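Local coordinates for protein putative aldehyde dehydrogenase (Burkholderia cenocepacia, PDB 4YWE) that probably oxidises aldehydes or related oxo compounds with NAD or NADP as acceptor, as a member of the aldehyde dehydrogenase family, and binds calcium and magnesium ions, at residues K102-A107 with G320-D325; G329-A334 with F369-A374; G351-A356 with L375-P380. All blocks are in the same frame, centred on the assembly; numbering follows the deposited sequence.

Interaction 1: K102-A107 with G320-D325; sequences KPLKQA and GPSRAD
S322 and D325 hold the start of helix 104-124 at two places, one on each side of P103. The hydroxyl of S322 donates to the carbonyl of K102, OG to O at 2.7 Å, and comes in from above the carbonyl plane, 36° out of it. Three residues further on, the D325 carboxylate takes the amide of K105, N to OD1 at 2.9 Å, in a fairly straight bond (164°) that meets the oxygen from above the carboxylate plane. Because the CG of D325 stands opposite its own backbone N (chi1 -162°), OD1 is brought over the first helical turn, where it also packs against P103 CB at 3.3 Å. Between the two bonds the fit is close: L104 CG rests 3.6 Å from the carbonyl O of S322. K102, P103 and S322 are buried here, while L104 and D325 keep some exposure. The backbone N of S322 is hydrogen-bonded to the hydroxyl of S35, and K102 sends its amine away to a salt bridge with D110. The outer side is looser. The exposed R323 bends back until its NE lies 3.8 Å from L104 CD1, a van der Waals contact between obliquely crossing side chains. K105 runs extended away from the loop, and of its side chain CB stays near D325. An acidic group at the amino end of a helix would be favoured by the helix dipole. Pairing a loop of the catalytic-domain sheet with a helix of the cofactor-binding half is consistent with the interdomain interface of the aldehyde dehydrogenase fold.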
ATOM      1  N   LYS A 102       0.846  34.899  20.136  1.00 21.63           N
ATOM      2  CA  LYS A 102       0.029  33.865  20.761  1.00 24.63           C
ATOM      3  C   LYS A 102       0.437  33.645  22.217  1.00 26.00           C
ATOM      4  O   LYS A 102       1.590  33.878  22.585  1.00 29.68           O
ATOM      5  CB  LYS A 102       0.131  32.553  19.974  1.00 26.22           C
ATOM      6  CG  LYS A 102       1.516  31.928  19.952  1.00 28.17           C
ATOM      7  CD  LYS A 102       1.546  30.713  19.035  1.00 25.39           C
ATOM      8  CE  LYS A 102       1.218  31.102  17.604  1.00 23.88           C
ATOM      9  NZ  LYS A 102       1.072  29.918  16.713  1.00 21.68           N
ATOM     10  N   PRO A 103      -0.520  33.214  23.056  1.00 24.24           N
ATOM     11  CA  PRO A 103      -0.245  32.885  24.460  1.00 24.41           C
ATOM     12  C   PRO A 103       0.839  31.820  24.617  1.00 25.10           C
ATOM     13  O   PRO A 103       1.045  31.014  23.710  1.00 24.51           O
ATOM     14  CB  PRO A 103      -1.594  32.366  24.966  1.00 24.62           C
ATOM     15  CG  PRO A 103      -2.597  33.037  24.099  1.00 24.30           C
ATOM     16  CD  PRO A 103      -1.957  33.128  22.743  1.00 23.45           C
ATOM     17  N   LEU A 104       1.515  31.824  25.762  1.00 23.25           N
ATOM     18  CA  LEU A 104       2.629  30.914  26.012  1.00 21.13           C
ATOM     19  C   LEU A 104       2.212  29.447  25.940  1.00 27.31           C
ATOM     20  O   LEU A 104       2.986  28.596  25.503  1.00 27.89           O
ATOM     21  CB  LEU A 104       3.254  31.210  27.377  1.00 22.12           C
ATOM     22  CG  LEU A 104       3.933  32.575  27.501  1.00 28.09           C
ATOM     23  CD1 LEU A 104       4.512  32.763  28.893  1.00 23.81           C
ATOM     24  CD2 LEU A 104       5.015  32.730  26.441  1.00 22.37           C
ATOM     25  N   LYS A 105       0.989  29.161  26.369  1.00 28.53           N
ATOM     26  CA  LYS A 105       0.466  27.799  26.350  1.00 26.25           C
ATOM     27  C   LYS A 105       0.367  27.272  24.919  1.00 22.63           C
ATOM     28  O   LYS A 105       0.676  26.109  24.652  1.00 18.84           O
ATOM     29  CB  LYS A 105      -0.902  27.744  27.035  1.00 31.02           C
ATOM     30  CG  LYS A 105      -1.478  26.346  27.167  1.00 39.23           C
ATOM     31  CD  LYS A 105      -2.819  26.370  27.885  1.00 45.19           C
ATOM     32  CE  LYS A 105      -3.381  24.967  28.057  1.00 47.54           C
ATOM     33  NZ  LYS A 105      -4.695  24.975  28.755  1.00 48.35           N
ATOM     34  N   GLN A 106      -0.058  28.136  24.003  1.00 20.61           N
ATOM     35  CA  GLN A 106      -0.179  27.767  22.595  1.00 23.75           C
ATOM     36  C   GLN A 106       1.187  27.712  21.918  1.00 24.41           C
ATOM     37  O   GLN A 106       1.447  26.838  21.088  1.00 17.19           O
ATOM     38  CB  GLN A 106      -1.094  28.751  21.862  1.00 17.97           C
ATOM     39  CG  GLN A 106      -2.514  28.799  22.407  1.00 18.25           C
ATOM     40  CD  GLN A 106      -3.385  29.819  21.696  1.00 24.77           C
ATOM     41  OE1 GLN A 106      -3.182  30.114  20.518  1.00 24.03           O
ATOM     42  NE2 GLN A 106      -4.362  30.364  22.410  1.00 18.75           N
ATOM     43  N   ALA A 107       2.058  28.649  22.278  1.00 25.67           N
ATOM     44  CA  ALA A 107       3.407  28.702  21.724  1.00 21.88           C
ATOM     45  C   ALA A 107       4.209  27.468  22.117  1.00 19.75           C
ATOM     46  O   ALA A 107       5.059  27.002  21.360  1.00 19.61           O
ATOM     47  CB  ALA A 107       4.116  29.961  22.184  1.00 26.17           C
ATOM     48  N   GLY A 320      -5.196  39.494  26.411  1.00 33.90           N
ATOM     49  CA  GLY A 320      -4.102  40.280  26.950  1.00 31.99           C
ATOM     50  C   GLY A 320      -2.787  39.976  26.264  1.00 29.69           C
ATOM     51  O   GLY A 320      -2.761  39.270  25.255  1.00 27.63           O
ATOM     52  N   PRO A 321      -1.685  40.518  26.804  1.00 30.03           N
ATOM     53  CA  PRO A 321      -0.340  40.257  26.283  1.00 28.92           C
ATOM     54  C   PRO A 321      -0.023  38.767  26.225  1.00 29.83           C
ATOM     55  O   PRO A 321      -0.612  37.981  26.969  1.00 30.06           O
ATOM     56  CB  PRO A 321       0.569  40.970  27.287  1.00 30.91           C
ATOM     57  CG  PRO A 321      -0.281  42.043  27.864  1.00 33.46           C
ATOM     58  CD  PRO A 321      -1.665  41.468  27.929  1.00 33.00           C
ATOM     59  N   SER A 322       0.897  38.390  25.344  1.00 30.35           N
ATOM     60  CA  SER A 322       1.291  36.994  25.193  1.00 27.53           C
ATOM     61  C   SER A 322       1.881  36.428  26.484  1.00 26.78           C
ATOM     62  O   SER A 322       1.664  35.263  26.814  1.00 26.44           O
ATOM     63  CB  SER A 322       2.297  36.851  24.051  1.00 27.54           C
ATOM     64  OG  SER A 322       2.995  35.623  24.145  1.00 34.30           O
ATOM     65  N   ARG A 323       2.622  37.259  27.212  1.00 27.66           N
ATOM     66  CA  ARG A 323       3.238  36.829  28.465  1.00 32.03           C
ATOM     67  C   ARG A 323       2.190  36.580  29.546  1.00 29.72           C
ATOM     68  O   ARG A 323       2.420  35.809  30.478  1.00 28.56           O
ATOM     69  CB  ARG A 323       4.254  37.866  28.952  1.00 38.14           C
ATOM     70  CG  ARG A 323       5.491  37.997  28.075  1.00 41.34           C
ATOM     71  CD  ARG A 323       6.174  36.653  27.869  1.00 40.39           C
ATOM     72  NE  ARG A 323       6.491  35.990  29.132  1.00 41.75           N
ATOM     73  CZ  ARG A 323       7.673  36.055  29.735  1.00 43.00           C
ATOM     74  NH1 ARG A 323       8.660  36.754  29.193  1.00 44.51           N
ATOM     75  NH2 ARG A 323       7.868  35.416  30.881  1.00 41.09           N
ATOM     76  N   ALA A 324       1.039  37.232  29.416  1.00 26.22           N
ATOM     77  CA  ALA A 324      -0.049  37.059  30.373  1.00 28.62           C
ATOM     78  C   ALA A 324      -0.663  35.668  30.248  1.00 28.34           C
ATOM     79  O   ALA A 324      -1.274  35.165  31.192  1.00 31.24           O
ATOM     80  CB  ALA A 324      -1.111  38.130  30.175  1.00 30.35           C
ATOM     81  N   ASP A 325      -0.494  35.061  29.074  1.00 30.38           N
ATOM     82  CA  ASP A 325      -0.947  33.697  28.804  1.00 27.25           C
ATOM     83  C   ASP A 325      -2.429  33.514  29.131  1.00 25.96           C
ATOM     84  O   ASP A 325      -2.801  32.650  29.925  1.00 25.30           O
ATOM     85  CB  ASP A 325      -0.103  32.690  29.590  1.00 29.42           C
ATOM     86  CG  ASP A 325      -0.222  31.277  29.050  1.00 33.55           C
ATOM     87  OD1 ASP A 325      -0.545  31.121  27.852  1.00 33.72           O
ATOM     88  OD2 ASP A 325       0.011  30.322  29.821  1.00 34.45           O
TER

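Interaction 2: G329-A334 with F369-A374; sequences GPLINA and FYQAPA
Two aromatic rings, F369 and Y370, each take a piece of segment 329-334 onto one face. Over F369 lies the backbone of N333 and A334: N333 CA sits 4.0 Å from the ring centroid, 20° off the normal, in a CH-pi contact, and the amide N of A334 lies over the same face toward the rim, while A334 CB touches CE1 of F369 at 3.8 Å. Y370 receives P330 in the same manner, with CB of the proline 3.9 Å from the centroid of the tyrosine ring. Proline and tyrosine run side by side and point the same way, bringing P330 CD to 3.7 Å from CE1 of Y370; the phenol hydroxyl goes on to the carbonyl of S35. The CG of F369 lies opposite the carbonyl carbon with chi1 at -39°, placing its ring under the turn that leads into helix 334-349. There N333 occupies the N-cap, its OD1 accepting the amide of Q336, while its ND2 makes a weak bond to D185, a ligand of the bound calcium ion. Between the two rings the backbones are joined by one bond, L331 N to F369 O at 2.7 Å, nearly in line with the carbonyl. Beyond it, L331 CD1 packs on Q371 CB at 3.9 Å, and a water accepts from Q371 N at 2.8 Å. Q371 folds back on its own segment, where its NE2 donates to A372 O in the carbonyl plane, on a lone pair. Dispersion and CH-pi contacts probably contribute most of the packing of this mostly buried contact, and the one direct backbone hydrogen bond is consistent with setting the register beside the calcium-binding region.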
ATOM      1  N   GLY A 329      -4.482  36.222  22.629  1.00 28.22           N
ATOM      2  CA  GLY A 329      -3.520  37.304  22.550  1.00 26.74           C
ATOM      3  C   GLY A 329      -3.914  38.316  21.493  1.00 26.36           C
ATOM      4  O   GLY A 329      -5.038  38.282  20.990  1.00 25.12           O
ATOM      5  N   PRO A 330      -2.995  39.227  21.150  1.00 26.32           N
ATOM      6  CA  PRO A 330      -3.247  40.216  20.098  1.00 27.48           C
ATOM      7  C   PRO A 330      -3.166  39.605  18.706  1.00 27.98           C
ATOM      8  O   PRO A 330      -2.685  38.480  18.560  1.00 27.88           O
ATOM      9  CB  PRO A 330      -2.128  41.235  20.308  1.00 26.12           C
ATOM     10  CG  PRO A 330      -1.009  40.423  20.863  1.00 24.81           C
ATOM     11  CD  PRO A 330      -1.655  39.384  21.742  1.00 26.23           C
ATOM     12  N   LEU A 331      -3.634  40.335  17.698  1.00 27.22           N
ATOM     13  CA  LEU A 331      -3.491  39.893  16.317  1.00 25.48           C
ATOM     14  C   LEU A 331      -2.097  40.260  15.820  1.00 23.87           C
ATOM     15  O   LEU A 331      -1.375  40.999  16.487  1.00 26.08           O
ATOM     16  CB  LEU A 331      -4.575  40.509  15.431  1.00 26.59           C
ATOM     17  CG  LEU A 331      -6.008  40.181  15.859  1.00 25.93           C
ATOM     18  CD1 LEU A 331      -7.018  40.711  14.851  1.00 26.93           C
ATOM     19  CD2 LEU A 331      -6.181  38.682  16.064  1.00 24.13           C
ATOM     20  N   ILE A 332      -1.722  39.745  14.654  1.00 26.49           N
ATOM     21  CA  ILE A 332      -0.336  39.815  14.201  1.00 23.62           C
ATOM     22  C   ILE A 332       0.117  41.247  13.889  1.00 25.49           C
ATOM     23  O   ILE A 332       1.281  41.586  14.102  1.00 25.85           O
ATOM     24  CB  ILE A 332      -0.116  38.883  12.985  1.00 23.21           C
ATOM     25  CG1 ILE A 332       1.377  38.738  12.675  1.00 23.80           C
ATOM     26  CG2 ILE A 332      -0.886  39.368  11.772  1.00 26.19           C
ATOM     27  CD1 ILE A 332       2.177  38.133  13.808  1.00 26.22           C
ATOM     28  N   ASN A 333      -0.792  42.090  13.402  1.00 22.47           N
ATOM     29  CA  ASN A 333      -0.452  43.483  13.113  1.00 22.53           C
ATOM     30  C   ASN A 333      -1.689  44.365  12.951  1.00 25.79           C
ATOM     31  O   ASN A 333      -2.818  43.914  13.141  1.00 26.89           O
ATOM     32  CB  ASN A 333       0.428  43.577  11.858  1.00 26.13           C
ATOM     33  CG  ASN A 333      -0.184  42.888  10.650  1.00 24.51           C
ATOM     34  OD1 ASN A 333      -1.401  42.868  10.475  1.00 28.23           O
ATOM     35  ND2 ASN A 333       0.670  42.321   9.806  1.00 19.85           N
ATOM     36  N   ALA A 334      -1.461  45.626  12.595  1.00 28.65           N
ATOM     37  CA  ALA A 334      -2.539  46.599  12.453  1.00 27.36           C
ATOM     38  C   ALA A 334      -3.379  46.338  11.207  1.00 26.82           C
ATOM     39  O   ALA A 334      -4.588  46.577  11.205  1.00 25.87           O
ATOM     40  CB  ALA A 334      -1.969  48.009  12.417  1.00 28.62           C
ATOM     41  N   PHE A 369      -2.218  45.250  19.244  1.00 28.66           N
ATOM     42  CA  PHE A 369      -3.291  45.002  18.289  1.00 26.96           C
ATOM     43  C   PHE A 369      -4.263  43.959  18.832  1.00 26.72           C
ATOM     44  O   PHE A 369      -4.317  42.829  18.345  1.00 24.18           O
ATOM     45  CB  PHE A 369      -2.713  44.548  16.947  1.00 26.31           C
ATOM     46  CG  PHE A 369      -1.451  45.263  16.564  1.00 25.63           C
ATOM     47  CD1 PHE A 369      -1.488  46.577  16.128  1.00 26.97           C
ATOM     48  CD2 PHE A 369      -0.225  44.621  16.641  1.00 25.31           C
ATOM     49  CE1 PHE A 369      -0.325  47.239  15.777  1.00 26.90           C
ATOM     50  CE2 PHE A 369       0.940  45.277  16.290  1.00 28.88           C
ATOM     51  CZ  PHE A 369       0.890  46.588  15.857  1.00 27.95           C
ATOM     52  N   TYR A 370      -5.035  44.352  19.841  1.00 26.73           N
ATOM     53  CA  TYR A 370      -5.916  43.419  20.532  1.00 24.77           C
ATOM     54  C   TYR A 370      -7.330  43.417  19.961  1.00 26.83           C
ATOM     55  O   TYR A 370      -7.890  44.465  19.640  1.00 28.48           O
ATOM     56  CB  TYR A 370      -5.951  43.742  22.027  1.00 24.17           C
ATOM     57  CG  TYR A 370      -4.611  43.558  22.702  1.00 26.29           C
ATOM     58  CD1 TYR A 370      -4.203  42.307  23.145  1.00 23.85           C
ATOM     59  CD2 TYR A 370      -3.748  44.630  22.884  1.00 30.78           C
ATOM     60  CE1 TYR A 370      -2.978  42.129  23.755  1.00 26.38           C
ATOM     61  CE2 TYR A 370      -2.518  44.462  23.496  1.00 32.54           C
ATOM     62  CZ  TYR A 370      -2.139  43.209  23.929  1.00 30.94           C
ATOM     63  OH  TYR A 370      -0.919  43.034  24.536  1.00 32.88           O
ATOM     64  N   GLN A 371      -7.893  42.221  19.834  1.00 26.38           N
ATOM     65  CA  GLN A 371      -9.252  42.049  19.340  1.00 27.08           C
ATOM     66  C   GLN A 371      -9.949  40.933  20.108  1.00 26.83           C
ATOM     67  O   GLN A 371      -9.545  39.771  20.038  1.00 26.65           O
ATOM     68  CB  GLN A 371      -9.247  41.740  17.841  1.00 25.15           C
ATOM     69  CG  GLN A 371     -10.601  41.321  17.291  1.00 25.93           C
ATOM     70  CD  GLN A 371     -11.642  42.417  17.400  1.00 28.53           C
ATOM     71  OE1 GLN A 371     -11.534  43.458  16.753  1.00 30.30           O
ATOM     72  NE2 GLN A 371     -12.656  42.189  18.225  1.00 31.30           N
ATOM     73  N   ALA A 372     -10.992  41.293  20.846  1.00 27.93           N
ATOM     74  CA  ALA A 372     -11.745  40.323  21.630  1.00 27.31           C
ATOM     75  C   ALA A 372     -12.529  39.386  20.719  1.00 22.79           C
ATOM     76  O   ALA A 372     -13.055  39.815  19.693  1.00 23.34           O
ATOM     77  CB  ALA A 372     -12.679  41.033  22.594  1.00 30.09           C
ATOM     78  N   PRO A 373     -12.597  38.097  21.089  1.00 18.75           N
ATOM     79  CA  PRO A 373     -13.396  37.127  20.335  1.00 21.27           C
ATOM     80  C   PRO A 373     -14.859  37.539  20.269  1.00 25.04           C
ATOM     81  O   PRO A 373     -15.405  37.998  21.269  1.00 28.25           O
ATOM     82  CB  PRO A 373     -13.223  35.833  21.134  1.00 20.53           C
ATOM     83  CG  PRO A 373     -11.925  36.004  21.845  1.00 21.46           C
ATOM     84  CD  PRO A 373     -11.869  37.461  22.197  1.00 20.33           C
ATOM     85  N   ALA A 374     -15.479  37.385  19.103  1.00 25.59           N
ATOM     86  CA  ALA A 374     -16.844  37.854  18.906  1.00 23.41           C
ATOM     87  C   ALA A 374     -17.763  36.736  18.436  1.00 19.77           C
ATOM     88  O   ALA A 374     -17.413  35.961  17.546  1.00 19.88           O
ATOM     89  CB  ALA A 374     -16.864  39.006  17.912  1.00 22.99           C
TER
HETATM   90  O   HOH W   1      -6.780  39.644  20.027  1.00 23.25           O

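Interaction 3: G351-A356 with L375-P380; sequences GIPMAA and LLRDVP
With CG1 of I352 turned opposite its carbonyl carbon (chi1 -58°), the CG2 branch faces L376, 3.7 Å from its CD2, while CD1 reaches CD of the P380 ring at 3.8 Å. R377 holds CG between its backbone N and carbonyl carbon (chi1 56°), which lays CG alongside P353 CB at 3.9 Å. M354 and L376 form an antiparallel non-hydrogen-bonded pair, and their side chains cross, CE to CD1 at 4.1 Å. L375 and A356 form the hydrogen-bonded pair, L375 N to A356 O at 2.8 Å. A355 and A356 both face L375, a classic beta bulge: A356 N bonds L375 O in the carbonyl plane, on a lone pair, and A355 N adds a weak, bent bond. R377 N reaches P353 O at 3.0 Å, nearly straight, and extends the pairing past the strand ends. The D378 carboxyl carbon lies at the guanidinium edge; R377 NE bonds D378 OD2 at 2.8 Å, from above the carboxylate plane, in a salt bridge, and NH2 makes another, to E304. The chemistry thus divides: I352 and L376 pack against helix 334-349, backbone bonds set the bulged register, and ion pairs probably restrain the R377 side chain.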
ATOM      1  N   GLY A 351     -27.185  44.717  10.439  1.00 25.86           N
ATOM      2  CA  GLY A 351     -28.121  44.250  11.446  1.00 26.04           C
ATOM      3  C   GLY A 351     -27.870  42.848  11.972  1.00 26.98           C
ATOM      4  O   GLY A 351     -28.785  42.202  12.485  1.00 26.30           O
ATOM      5  N   ILE A 352     -26.637  42.371  11.844  1.00 23.35           N
ATOM      6  CA  ILE A 352     -26.273  41.077  12.405  1.00 23.69           C
ATOM      7  C   ILE A 352     -25.944  41.251  13.881  1.00 26.65           C
ATOM      8  O   ILE A 352     -24.975  41.927  14.230  1.00 30.09           O
ATOM      9  CB  ILE A 352     -25.097  40.439  11.651  1.00 24.20           C
ATOM     10  CG1 ILE A 352     -25.442  40.262  10.171  1.00 23.65           C
ATOM     11  CG2 ILE A 352     -24.737  39.102  12.275  1.00 23.91           C
ATOM     12  CD1 ILE A 352     -24.330  39.640   9.356  1.00 21.32           C
ATOM     13  N   PRO A 353     -26.756  40.643  14.758  1.00 24.32           N
ATOM     14  CA  PRO A 353     -26.585  40.802  16.206  1.00 24.47           C
ATOM     15  C   PRO A 353     -25.313  40.142  16.726  1.00 22.44           C
ATOM     16  O   PRO A 353     -25.030  38.993  16.389  1.00 25.04           O
ATOM     17  CB  PRO A 353     -27.826  40.107  16.790  1.00 25.53           C
ATOM     18  CG  PRO A 353     -28.769  39.927  15.636  1.00 26.20           C
ATOM     19  CD  PRO A 353     -27.901  39.777  14.434  1.00 23.48           C
ATOM     20  N   MET A 354     -24.552  40.870  17.535  1.00 22.84           N
ATOM     21  CA  MET A 354     -23.415  40.282  18.227  1.00 25.78           C
ATOM     22  C   MET A 354     -23.889  39.729  19.566  1.00 26.21           C
ATOM     23  O   MET A 354     -24.131  40.483  20.508  1.00 28.16           O
ATOM     24  CB  MET A 354     -22.299  41.309  18.427  1.00 29.43           C
ATOM     25  CG  MET A 354     -21.095  40.771  19.184  1.00 30.54           C
ATOM     26  SD  MET A 354     -19.744  41.959  19.283  1.00 31.92           S
ATOM     27  CE  MET A 354     -19.236  42.039  17.566  1.00 29.29           C
ATOM     28  N   ALA A 355     -24.032  38.408  19.633  1.00 25.87           N
ATOM     29  CA  ALA A 355     -24.563  37.746  20.820  1.00 26.93           C
ATOM     30  C   ALA A 355     -23.683  37.986  22.040  1.00 21.50           C
ATOM     31  O   ALA A 355     -24.185  38.214  23.139  1.00 22.25           O
ATOM     32  CB  ALA A 355     -24.715  36.252  20.566  1.00 20.66           C
ATOM     33  N   ALA A 356     -22.370  37.938  21.838  1.00 20.98           N
ATOM     34  CA  ALA A 356     -21.425  38.130  22.931  1.00 21.38           C
ATOM     35  C   ALA A 356     -20.022  38.406  22.415  1.00 20.76           C
ATOM     36  O   ALA A 356     -19.719  38.179  21.245  1.00 20.08           O
ATOM     37  CB  ALA A 356     -21.414  36.916  23.839  1.00 21.26           C
ATOM     38  N   LEU A 375     -18.942  36.662  19.044  1.00 20.07           N
ATOM     39  CA  LEU A 375     -19.955  35.693  18.647  1.00 20.96           C
ATOM     40  C   LEU A 375     -21.152  36.397  18.024  1.00 23.11           C
ATOM     41  O   LEU A 375     -21.866  37.138  18.700  1.00 24.65           O
ATOM     42  CB  LEU A 375     -20.408  34.861  19.846  1.00 22.63           C
ATOM     43  CG  LEU A 375     -21.610  33.949  19.589  1.00 18.52           C
ATOM     44  CD1 LEU A 375     -21.251  32.830  18.618  1.00 17.75           C
ATOM     45  CD2 LEU A 375     -22.143  33.387  20.893  1.00 19.07           C
ATOM     46  N   LEU A 376     -21.370  36.162  16.734  1.00 23.31           N
ATOM     47  CA  LEU A 376     -22.506  36.753  16.037  1.00 18.51           C
ATOM     48  C   LEU A 376     -23.522  35.681  15.661  1.00 18.41           C
ATOM     49  O   LEU A 376     -23.156  34.548  15.344  1.00 21.71           O
ATOM     50  CB  LEU A 376     -22.046  37.515  14.791  1.00 22.87           C
ATOM     51  CG  LEU A 376     -21.309  38.834  15.045  1.00 26.79           C
ATOM     52  CD1 LEU A 376     -19.827  38.608  15.320  1.00 29.13           C
ATOM     53  CD2 LEU A 376     -21.504  39.795  13.884  1.00 26.77           C
ATOM     54  N   ARG A 377     -24.798  36.047  15.697  1.00 19.02           N
ATOM     55  CA  ARG A 377     -25.875  35.090  15.482  1.00 19.11           C
ATOM     56  C   ARG A 377     -26.768  35.485  14.313  1.00 22.28           C
ATOM     57  O   ARG A 377     -26.731  36.626  13.851  1.00 21.03           O
ATOM     58  CB  ARG A 377     -26.721  34.956  16.749  1.00 22.99           C
ATOM     59  CG  ARG A 377     -27.291  36.275  17.248  1.00 26.38           C
ATOM     60  CD  ARG A 377     -28.369  36.047  18.289  1.00 26.39           C
ATOM     61  NE  ARG A 377     -29.464  35.246  17.753  1.00 27.52           N
ATOM     62  CZ  ARG A 377     -30.273  34.498  18.493  1.00 29.03           C
ATOM     63  NH1 ARG A 377     -30.110  34.444  19.808  1.00 31.52           N
ATOM     64  NH2 ARG A 377     -31.243  33.800  17.920  1.00 27.73           N
ATOM     65  N   ASP A 378     -27.567  34.527  13.848  1.00 23.19           N
ATOM     66  CA  ASP A 378     -28.527  34.744  12.767  1.00 22.58           C
ATOM     67  C   ASP A 378     -27.835  35.259  11.512  1.00 19.25           C
ATOM     68  O   ASP A 378     -28.406  36.037  10.750  1.00 21.17           O
ATOM     69  CB  ASP A 378     -29.620  35.720  13.210  1.00 26.00           C
ATOM     70  CG  ASP A 378     -30.297  35.291  14.497  1.00 25.75           C
ATOM     71  OD1 ASP A 378     -30.607  34.090  14.636  1.00 25.53           O
ATOM     72  OD2 ASP A 378     -30.508  36.154  15.374  1.00 26.72           O
ATOM     73  N   VAL A 379     -26.597  34.821  11.309  1.00 19.87           N
ATOM     74  CA  VAL A 379     -25.803  35.250  10.168  1.00 20.27           C
ATOM     75  C   VAL A 379     -26.365  34.667   8.879  1.00 24.24           C
ATOM     76  O   VAL A 379     -26.461  33.448   8.738  1.00 17.77           O
ATOM     77  CB  VAL A 379     -24.327  34.852  10.339  1.00 19.60           C
ATOM     78  CG1 VAL A 379     -23.511  35.320   9.146  1.00 20.00           C
ATOM     79  CG2 VAL A 379     -23.766  35.423  11.636  1.00 17.79           C
ATOM     80  N   PRO A 380     -26.746  35.538   7.933  1.00 23.20           N
ATOM     81  CA  PRO A 380     -27.189  35.070   6.617  1.00 20.14           C
ATOM     82  C   PRO A 380     -26.089  34.279   5.922  1.00 22.47           C
ATOM     83  O   PRO A 380     -24.942  34.724   5.910  1.00 24.94           O
ATOM     84  CB  PRO A 380     -27.497  36.368   5.861  1.00 19.94           C
ATOM     85  CG  PRO A 380     -27.726  37.391   6.928  1.00 21.40           C
ATOM     86  CD  PRO A 380     -26.808  37.004   8.051  1.00 21.58           C
TER

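Overall arrangement
From the N terminus, interaction 1 closes the longest loop, bringing the start of helix 104-124 to the chain just after strand 318-319, with much of the cofactor-binding part between. Interactions 2 and 3 follow in series and cross each other, their segments alternating along the chain. Interaction 2 closes a loop over helix 334-349 and strand 354-360, interaction 3 a shorter one through strand 354-360. Together they tie helix 334-349 and the adjacent strands 354-360 and 374-376 of the catalytic-domain sheet together. Interactions 1 and 2 touch where G320 O lies 3.2 Å from Y370 CE1, and interactions 2 and 3 where A374 CB meets M354 CE.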